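Local coordinates for protein MGS-MChE2 (PDB 5JD6) that probably hydrolyses ester bonds, as an esterase of the alpha/beta hydrolase superfamily, at residues Phe11-Lys16 / Asp78-Glu83; Pro194-Trp199 / His246-Glu251. All blocks are in the same frame, centred on the assembly; numbering follows the deposited sequence.

How the contacts relate
Both contacts reach the same eight-stranded mixed sheet, but near its two ends: strand 11-16 is second from the edge strand 4-8, strand 195-200 second from the edge strand 221-226, and four strands lie between them. The centres are 22 Å apart and the nearest atoms about 12 Å, so contact 1 and contact 2 do not touch. They follow one another along the chain. Contact 1 sets polar and aromatic side chains against the end of helix 66-80; contact 2 is buried packing on helix 238-252. Neither contains a member of the probable catalytic triad, Ser-91, Asp-203 and His-231, whose serine probably forms a GxSxG nucleophile elbow ending strand 85-91, between the two contact strands in sheet order.

Contact 1: Phe11-Lys16 / Asp78-Glu83; sequences FTYLEK and DFKGYE
Lys-80, in the last turn of helix 66-80, reaches across to Tyr-13 and Glu-15 on strand 11-16, and its course can be followed atom by atom. Its CB lies 3.5 Å from CE2 of Tyr-82, so the stem of the chain starts beside that ring. The chain bends about its CB-CG bond (chi2 -62°), then runs extended through CD and CE, which carries the ammonium over to the strand. CE comes within 3.6 Å of Tyr-13 CZ. NZ donates a hydrogen bond to Tyr-13 OH at 2.8 Å, whereas its hydrogen bond to Glu-15 OE1, part of a salt bridge, is weak at 3.4 Å. One lysine tip, coming from the helix, thus meets a phenol and a carboxylate that both come from the strand. Leu-50 of strand 47-52 also touches this lysine.

Beside this polar group, Phe-11 and Phe-79 form an offset aromatic pair. Phe-11 CD2 stands over one face of the Phe-79 ring, 3.7 Å from Phe-79 CD2, but the planes, 20° apart, are so displaced that their centroids are 5.2 Å apart and overlap is slight. Phe-76, one helical turn earlier, meets both Phe-11 and Tyr-13 edge-to-face.

Gly-81, with positive phi, ends the helix in a Schellman motif, Tyr-82 N bonding to Val-77 O, and this helix end lies against the antiparallel N-terminal strands of the alpha/beta hydrolase sheet.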
ATOM      1  N   PHE A  11      -0.350   7.801  16.548  1.00 32.32           N
ATOM      2  CA  PHE A  11       0.309   7.027  15.501  1.00 25.30           C
ATOM      3  C   PHE A  11       1.087   5.833  16.047  1.00 27.50           C
ATOM      4  O   PHE A  11       2.012   5.989  16.845  1.00 28.34           O
ATOM      5  CB  PHE A  11       1.253   7.915  14.691  1.00 20.10           C
ATOM      6  CG  PHE A  11       0.555   8.978  13.894  1.00 22.64           C
ATOM      7  CD1 PHE A  11      -0.295   8.637  12.855  1.00 20.23           C
ATOM      8  CD2 PHE A  11       0.761  10.320  14.173  1.00 22.40           C
ATOM      9  CE1 PHE A  11      -0.933   9.612  12.115  1.00 24.77           C
ATOM     10  CE2 PHE A  11       0.125  11.301  13.438  1.00 19.34           C
ATOM     11  CZ  PHE A  11      -0.723  10.948  12.408  1.00 27.47           C
ATOM     12  N   THR A  12       0.702   4.640  15.603  1.00 24.46           N
ATOM     13  CA  THR A  12       1.452   3.423  15.883  1.00 25.75           C
ATOM     14  C   THR A  12       2.072   2.917  14.585  1.00 26.11           C
ATOM     15  O   THR A  12       1.368   2.725  13.593  1.00 28.16           O
ATOM     16  CB  THR A  12       0.558   2.329  16.499  1.00 25.63           C
ATOM     17  OG1 THR A  12      -0.022   2.810  17.719  1.00 33.41           O
ATOM     18  CG2 THR A  12       1.366   1.072  16.787  1.00 22.21           C
ATOM     19  N   TYR A  13       3.385   2.709  14.583  1.00 22.09           N
ATOM     20  CA  TYR A  13       4.073   2.316  13.355  1.00 18.40           C
ATOM     21  C   TYR A  13       5.404   1.612  13.605  1.00 27.64           C
ATOM     22  O   TYR A  13       6.050   1.821  14.631  1.00 19.76           O
ATOM     23  CB  TYR A  13       4.302   3.545  12.469  1.00 27.32           C
ATOM     24  CG  TYR A  13       5.211   4.595  13.073  1.00 19.76           C
ATOM     25  CD1 TYR A  13       4.739   5.485  14.030  1.00 17.46           C
ATOM     26  CD2 TYR A  13       6.537   4.703  12.675  1.00 17.45           C
ATOM     27  CE1 TYR A  13       5.565   6.445  14.582  1.00 17.92           C
ATOM     28  CE2 TYR A  13       7.370   5.661  13.219  1.00 18.01           C
ATOM     29  CZ  TYR A  13       6.879   6.530  14.173  1.00 27.36           C
ATOM     30  OH  TYR A  13       7.707   7.487  14.720  1.00 24.60           O
ATOM     31  N   LEU A  14       5.799   0.767  12.656  1.00 19.39           N
ATOM     32  CA  LEU A  14       7.128   0.168  12.669  1.00 25.91           C
ATOM     33  C   LEU A  14       8.113   1.081  11.956  1.00 23.06           C
ATOM     34  O   LEU A  14       7.774   1.715  10.956  1.00 23.58           O
ATOM     35  CB  LEU A  14       7.129  -1.211  12.006  1.00 27.58           C
ATOM     36  CG  LEU A  14       6.486  -2.385  12.743  1.00 39.12           C
ATOM     37  CD1 LEU A  14       6.835  -3.691  12.044  1.00 43.03           C
ATOM     38  CD2 LEU A  14       6.917  -2.424  14.198  1.00 42.10           C
ATOM     39  N   GLU A  15       9.336   1.139  12.469  1.00 28.11           N
ATOM     40  CA  GLU A  15      10.360   1.993  11.889  1.00 32.41           C
ATOM     41  C   GLU A  15      11.701   1.271  11.859  1.00 36.26           C
ATOM     42  O   GLU A  15      12.139   0.711  12.862  1.00 31.13           O
ATOM     43  CB  GLU A  15      10.470   3.301  12.675  1.00 37.37           C
ATOM     44  CG  GLU A  15      11.355   4.355  12.033  1.00 47.42           C
ATOM     45  CD  GLU A  15      11.299   5.683  12.770  1.00 66.68           C
ATOM     46  OE1 GLU A  15      10.431   5.838  13.653  1.00 79.20           O
ATOM     47  OE2 GLU A  15      12.121   6.572  12.470  1.00 65.98           O
ATOM     48  N   LYS A  16      12.339   1.275  10.694  1.00 37.02           N
ATOM     49  CA  LYS A  16      13.654   0.672  10.535  1.00 28.67           C
ATOM     50  C   LYS A  16      14.362   1.306   9.348  1.00 25.25           C
ATOM     51  O   LYS A  16      13.768   1.478   8.284  1.00 29.09           O
ATOM     52  CB  LYS A  16      13.544  -0.843  10.344  1.00 27.02           C
ATOM     53  CG  LYS A  16      14.876  -1.580  10.427  1.00 28.82           C
ATOM     54  CD  LYS A  16      14.714  -3.040  10.040  1.00 47.51           C
ATOM     55  CE  LYS A  16      15.914  -3.875  10.456  1.00 57.79           C
ATOM     56  NZ  LYS A  16      17.149  -3.497   9.716  1.00 70.60           N
ATOM     57  N   ASP A  78       3.101  14.295   7.213  1.00 29.33           N
ATOM     58  CA  ASP A  78       3.265  15.660   7.707  1.00 33.14           C
ATOM     59  C   ASP A  78       3.818  15.660   9.127  1.00 33.35           C
ATOM     60  O   ASP A  78       4.716  16.436   9.451  1.00 42.87           O
ATOM     61  CB  ASP A  78       1.938  16.422   7.662  1.00 37.45           C
ATOM     62  CG  ASP A  78       1.452  16.667   6.246  1.00 54.53           C
ATOM     63  OD1 ASP A  78       2.287  16.643   5.316  1.00 61.23           O
ATOM     64  OD2 ASP A  78       0.236  16.890   6.065  1.00 54.49           O
ATOM     65  N   PHE A  79       3.274  14.783   9.966  1.00 35.50           N
ATOM     66  CA  PHE A  79       3.764  14.616  11.329  1.00 32.85           C
ATOM     67  C   PHE A  79       5.247  14.263  11.342  1.00 38.12           C
ATOM     68  O   PHE A  79       6.013  14.772  12.160  1.00 36.94           O
ATOM     69  CB  PHE A  79       2.967  13.534  12.062  1.00 26.58           C
ATOM     70  CG  PHE A  79       3.735  12.864  13.162  1.00 21.58           C
ATOM     71  CD1 PHE A  79       4.071  13.560  14.308  1.00 23.70           C
ATOM     72  CD2 PHE A  79       4.117  11.536  13.053  1.00 29.20           C
ATOM     73  CE1 PHE A  79       4.789  12.956  15.314  1.00 28.76           C
ATOM     74  CE2 PHE A  79       4.828  10.920  14.069  1.00 24.48           C
ATOM     75  CZ  PHE A  79       5.160  11.632  15.203  1.00 23.69           C
ATOM     76  N   LYS A  80       5.643  13.385  10.429  1.00 34.95           N
ATOM     77  CA  LYS A  80       7.035  12.975  10.313  1.00 32.05           C
ATOM     78  C   LYS A  80       7.907  14.105   9.771  1.00 39.49           C
ATOM     79  O   LYS A  80       9.120  14.114   9.975  1.00 47.27           O
ATOM     80  CB  LYS A  80       7.150  11.740   9.420  1.00 20.03           C
ATOM     81  CG  LYS A  80       7.086  10.432  10.184  1.00 18.79           C
ATOM     82  CD  LYS A  80       8.255  10.335  11.147  1.00 36.79           C
ATOM     83  CE  LYS A  80       8.172   9.091  12.006  1.00 30.61           C
ATOM     84  NZ  LYS A  80       9.304   9.021  12.971  1.00 32.01           N
ATOM     85  N   GLY A  81       7.282  15.055   9.082  1.00 31.43           N
ATOM     86  CA  GLY A  81       7.990  16.214   8.570  1.00 32.77           C
ATOM     87  C   GLY A  81       8.708  15.963   7.257  1.00 38.80           C
ATOM     88  O   GLY A  81       9.670  16.653   6.926  1.00 48.81           O
ATOM     89  N   TYR A  82       8.239  14.969   6.509  1.00 33.60           N
ATOM     90  CA  TYR A  82       8.819  14.656   5.208  1.00 32.09           C
ATOM     91  C   TYR A  82       8.227  15.541   4.119  1.00 36.94           C
ATOM     92  O   TYR A  82       7.017  15.760   4.073  1.00 37.22           O
ATOM     93  CB  TYR A  82       8.593  13.184   4.858  1.00 31.76           C
ATOM     94  CG  TYR A  82       9.266  12.214   5.798  1.00 30.74           C
ATOM     95  CD1 TYR A  82      10.556  12.440   6.253  1.00 32.70           C
ATOM     96  CD2 TYR A  82       8.609  11.071   6.233  1.00 30.10           C
ATOM     97  CE1 TYR A  82      11.175  11.555   7.113  1.00 39.35           C
ATOM     98  CE2 TYR A  82       9.219  10.179   7.093  1.00 38.23           C
ATOM     99  CZ  TYR A  82      10.501  10.427   7.530  1.00 50.42           C
ATOM    100  OH  TYR A  82      11.113   9.544   8.388  1.00 64.86           O
ATOM    101  N   GLU A  83       9.089  16.046   3.243  1.00 47.13           N
ATOM    102  CA  GLU A  83       8.646  16.843   2.105  1.00 55.99           C
ATOM    103  C   GLU A  83       8.153  15.923   0.998  1.00 55.21           C
ATOM    104  O   GLU A  83       7.310  16.304   0.184  1.00 65.43           O
ATOM    105  CB  GLU A  83       9.780  17.733   1.596  1.00 72.27           C
ATOM    106  CG  GLU A  83      10.808  18.085   2.658  1.00 88.47           C
ATOM    107  CD  GLU A  83      12.033  18.764   2.078  1.00103.02           C
ATOM    108  OE1 GLU A  83      12.675  18.170   1.186  1.00107.15           O
ATOM    109  OE2 GLU A  83      12.357  19.888   2.516  1.00107.64           O
TER

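Contact 2: Pro194-Trp199 / His246-Glu251; sequences PTCIIW and HEWFKE
Cys-196 lies over one face of the Trp-248 indole, joining strand 195-200 to helix 238-252, the C-terminal helix of this alpha/beta hydrolase fold. The cysteine spans both rings. Its CB sits 3.4 Å from the centroid of the six-membered ring and 12° off the normal, a CH-pi contact; its SG is 3.9 Å from the centroid of the five-membered ring and 19° off, a sulfur-aromatic one. With SG anti to the backbone N (chi1 -176°), the CB-SG bond runs along the indole instead of pointing straight into it.

Trp-248, likewise with CG anti to its own N, sends the benzo end of the ring system toward the start of the strand, where CZ2 comes within 3.6 Å of Thr-195 C. On the same edge as CZ2, NE1 is hydrogen-bonded to Asp-222 OD2 of strand 221-226, which fixes how the ring is turned. Replacing Trp-248 with a leucine would probably leave that carboxylate without this N-H donor and Cys-196 without the flat surface it rests on. Pro-194 meets the indole differently, at its edge: Pro-194 O lies near the ring plane, 3.6 Å from Trp-248 CH2, while Pro-194 CB stands 4.1 Å from the same carbon.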
ATOM      1  N   PRO A 194       5.962   8.893 -10.854  1.00 50.99           N
ATOM      2  CA  PRO A 194       6.597   7.644 -11.287  1.00 41.00           C
ATOM      3  C   PRO A 194       6.060   6.449 -10.509  1.00 34.61           C
ATOM      4  O   PRO A 194       6.118   6.438  -9.280  1.00 30.56           O
ATOM      5  CB  PRO A 194       8.080   7.878 -10.980  1.00 42.93           C
ATOM      6  CG  PRO A 194       8.235   9.361 -10.992  1.00 49.98           C
ATOM      7  CD  PRO A 194       6.954   9.898 -10.433  1.00 48.21           C
ATOM      8  N   THR A 195       5.540   5.455 -11.220  1.00 40.47           N
ATOM      9  CA  THR A 195       4.879   4.334 -10.568  1.00 35.17           C
ATOM     10  C   THR A 195       5.489   2.991 -10.948  1.00 32.53           C
ATOM     11  O   THR A 195       5.698   2.697 -12.125  1.00 30.92           O
ATOM     12  CB  THR A 195       3.376   4.313 -10.898  1.00 36.29           C
ATOM     13  OG1 THR A 195       2.777   5.543 -10.471  1.00 39.14           O
ATOM     14  CG2 THR A 195       2.689   3.152 -10.193  1.00 35.15           C
ATOM     15  N   CYS A 196       5.778   2.179  -9.937  1.00 27.12           N
ATOM     16  CA  CYS A 196       6.271   0.828 -10.157  1.00 31.57           C
ATOM     17  C   CYS A 196       5.171  -0.176  -9.845  1.00 32.27           C
ATOM     18  O   CYS A 196       4.645  -0.209  -8.732  1.00 29.55           O
ATOM     19  CB  CYS A 196       7.503   0.552  -9.296  1.00 25.86           C
ATOM     20  SG  CYS A 196       8.263  -1.061  -9.580  1.00 31.70           S
ATOM     21  N   ILE A 197       4.818  -0.990 -10.833  1.00 35.74           N
ATOM     22  CA  ILE A 197       3.779  -1.991 -10.644  1.00 29.10           C
ATOM     23  C   ILE A 197       4.370  -3.394 -10.705  1.00 29.67           C
ATOM     24  O   ILE A 197       4.780  -3.859 -11.767  1.00 31.36           O
ATOM     25  CB  ILE A 197       2.668  -1.856 -11.700  1.00 34.12           C
ATOM     26  CG1 ILE A 197       2.287  -0.387 -11.889  1.00 31.42           C
ATOM     27  CG2 ILE A 197       1.456  -2.679 -11.302  1.00 31.87           C
ATOM     28  CD1 ILE A 197       1.368  -0.145 -13.064  1.00 34.05           C
ATOM     29  N   ILE A 198       4.418  -4.055  -9.553  1.00 28.67           N
ATOM     30  CA  ILE A 198       4.910  -5.425  -9.465  1.00 32.58           C
ATOM     31  C   ILE A 198       3.738  -6.355  -9.177  1.00 36.57           C
ATOM     32  O   ILE A 198       2.939  -6.089  -8.288  1.00 30.23           O
ATOM     33  CB  ILE A 198       5.984  -5.570  -8.371  1.00 28.35           C
ATOM     34  CG1 ILE A 198       7.119  -4.570  -8.610  1.00 29.43           C
ATOM     35  CG2 ILE A 198       6.519  -6.992  -8.334  1.00 34.04           C
ATOM     36  CD1 ILE A 198       8.180  -4.577  -7.535  1.00 26.38           C
ATOM     37  N   TRP A 199       3.624  -7.443  -9.929  1.00 33.21           N
ATOM     38  CA  TRP A 199       2.423  -8.265  -9.840  1.00 35.07           C
ATOM     39  C   TRP A 199       2.711  -9.757  -9.954  1.00 41.92           C
ATOM     40  O   TRP A 199       3.603 -10.173 -10.692  1.00 49.35           O
ATOM     41  CB  TRP A 199       1.437  -7.847 -10.931  1.00 36.44           C
ATOM     42  CG  TRP A 199       0.006  -7.815 -10.495  1.00 44.95           C
ATOM     43  CD1 TRP A 199      -0.878  -8.856 -10.499  1.00 47.00           C
ATOM     44  CD2 TRP A 199      -0.714  -6.678 -10.005  1.00 44.92           C
ATOM     45  NE1 TRP A 199      -2.102  -8.437 -10.037  1.00 47.38           N
ATOM     46  CE2 TRP A 199      -2.029  -7.104  -9.728  1.00 48.62           C
ATOM     47  CE3 TRP A 199      -0.374  -5.342  -9.775  1.00 41.91           C
ATOM     48  CZ2 TRP A 199      -3.003  -6.241  -9.230  1.00 49.35           C
ATOM     49  CZ3 TRP A 199      -1.342  -4.487  -9.279  1.00 44.44           C
ATOM     50  CH2 TRP A 199      -2.641  -4.940  -9.012  1.00 46.25           C
ATOM     51  N   HIS A 246      14.218  -2.799  -6.043  1.00 28.20           N
ATOM     52  CA  HIS A 246      15.505  -2.143  -5.835  1.00 31.66           C
ATOM     53  C   HIS A 246      16.079  -1.634  -7.151  1.00 38.65           C
ATOM     54  O   HIS A 246      16.590  -0.517  -7.222  1.00 34.82           O
ATOM     55  CB  HIS A 246      16.496  -3.098  -5.169  1.00 35.40           C
ATOM     56  CG  HIS A 246      17.702  -2.416  -4.600  1.00 46.27           C
ATOM     57  ND1 HIS A 246      18.828  -3.105  -4.208  1.00 51.52           N
ATOM     58  CD2 HIS A 246      17.952  -1.110  -4.351  1.00 42.69           C
ATOM     59  CE1 HIS A 246      19.724  -2.251  -3.743  1.00 49.51           C
ATOM     60  NE2 HIS A 246      19.217  -1.033  -3.820  1.00 44.95           N
ATOM     61  N   GLU A 247      15.989  -2.458  -8.192  1.00 37.74           N
ATOM     62  CA  GLU A 247      16.517  -2.092  -9.500  1.00 41.38           C
ATOM     63  C   GLU A 247      15.740  -0.935 -10.111  1.00 37.75           C
ATOM     64  O   GLU A 247      16.304  -0.105 -10.824  1.00 34.53           O
ATOM     65  CB  GLU A 247      16.497  -3.293 -10.446  1.00 43.73           C
ATOM     66  CG  GLU A 247      17.778  -4.113 -10.421  1.00 55.36           C
ATOM     67  CD  GLU A 247      19.005  -3.290 -10.778  1.00 65.13           C
ATOM     68  OE1 GLU A 247      18.885  -2.355 -11.599  1.00 73.06           O
ATOM     69  OE2 GLU A 247      20.093  -3.580 -10.237  1.00 64.42           O
ATOM     70  N   TRP A 248      14.444  -0.882  -9.831  1.00 34.25           N
ATOM     71  CA  TRP A 248      13.614   0.214 -10.305  1.00 36.15           C
ATOM     72  C   TRP A 248      14.037   1.513  -9.626  1.00 36.33           C
ATOM     73  O   TRP A 248      14.055   2.574 -10.251  1.00 47.45           O
ATOM     74  CB  TRP A 248      12.135  -0.074 -10.048  1.00 33.76           C
ATOM     75  CG  TRP A 248      11.214   0.942 -10.649  1.00 32.77           C
ATOM     76  CD1 TRP A 248      10.842   1.038 -11.959  1.00 31.22           C
ATOM     77  CD2 TRP A 248      10.548   2.009  -9.963  1.00 30.29           C
ATOM     78  NE1 TRP A 248       9.985   2.099 -12.130  1.00 34.95           N
ATOM     79  CE2 TRP A 248       9.788   2.710 -10.921  1.00 29.34           C
ATOM     80  CE3 TRP A 248      10.518   2.437  -8.632  1.00 26.02           C
ATOM     81  CZ2 TRP A 248       9.008   3.816 -10.589  1.00 34.26           C
ATOM     82  CZ3 TRP A 248       9.744   3.535  -8.306  1.00 38.30           C
ATOM     83  CH2 TRP A 248       9.000   4.213  -9.280  1.00 31.97           C
ATOM     84  N   PHE A 249      14.383   1.419  -8.344  1.00 28.38           N
ATOM     85  CA  PHE A 249      14.881   2.566  -7.591  1.00 37.15           C
ATOM     86  C   PHE A 249      16.194   3.082  -8.175  1.00 38.68           C
ATOM     87  O   PHE A 249      16.403   4.290  -8.282  1.00 43.17           O
ATOM     88  CB  PHE A 249      15.077   2.203  -6.114  1.00 26.45           C
ATOM     89  CG  PHE A 249      13.799   2.138  -5.322  1.00 32.73           C
ATOM     90  CD1 PHE A 249      12.638   2.729  -5.798  1.00 34.22           C
ATOM     91  CD2 PHE A 249      13.762   1.495  -4.096  1.00 23.14           C
ATOM     92  CE1 PHE A 249      11.463   2.674  -5.066  1.00 25.65           C
ATOM     93  CE2 PHE A 249      12.591   1.435  -3.359  1.00 27.28           C
ATOM     94  CZ  PHE A 249      11.440   2.026  -3.844  1.00 25.09           C
ATOM     95  N   LYS A 250      17.070   2.155  -8.551  1.00 32.20           N
ATOM     96  CA  LYS A 250      18.382   2.501  -9.089  1.00 35.20           C
ATOM     97  C   LYS A 250      18.279   3.257 -10.408  1.00 40.71           C
ATOM     98  O   LYS A 250      19.031   4.200 -10.653  1.00 49.04           O
ATOM     99  CB  LYS A 250      19.223   1.238  -9.283  1.00 51.95           C
ATOM    100  CG  LYS A 250      19.568   0.515  -7.992  1.00 56.47           C
ATOM    101  CD  LYS A 250      20.094  -0.883  -8.273  1.00 71.68           C
ATOM    102  CE  LYS A 250      20.413  -1.620  -6.986  1.00 79.17           C
ATOM    103  NZ  LYS A 250      20.671  -3.069  -7.216  1.00 87.39           N
ATOM    104  N   GLU A 251      17.343   2.837 -11.254  1.00 42.09           N
ATOM    105  CA  GLU A 251      17.158   3.451 -12.564  1.00 47.31           C
ATOM    106  C   GLU A 251      16.698   4.900 -12.474  1.00 48.13           C
ATOM    107  O   GLU A 251      16.976   5.701 -13.364  1.00 54.16           O
ATOM    108  CB  GLU A 251      16.143   2.660 -13.384  1.00 53.82           C
ATOM    109  CG  GLU A 251      16.570   1.254 -13.727  1.00 72.39           C
ATOM    110  CD  GLU A 251      15.505   0.511 -14.502  1.00 86.00           C
ATOM    111  OE1 GLU A 251      14.579   1.166 -15.025  1.00 89.47           O
ATOM    112  OE2 GLU A 251      15.590  -0.727 -14.583  1.00 92.60           O
TER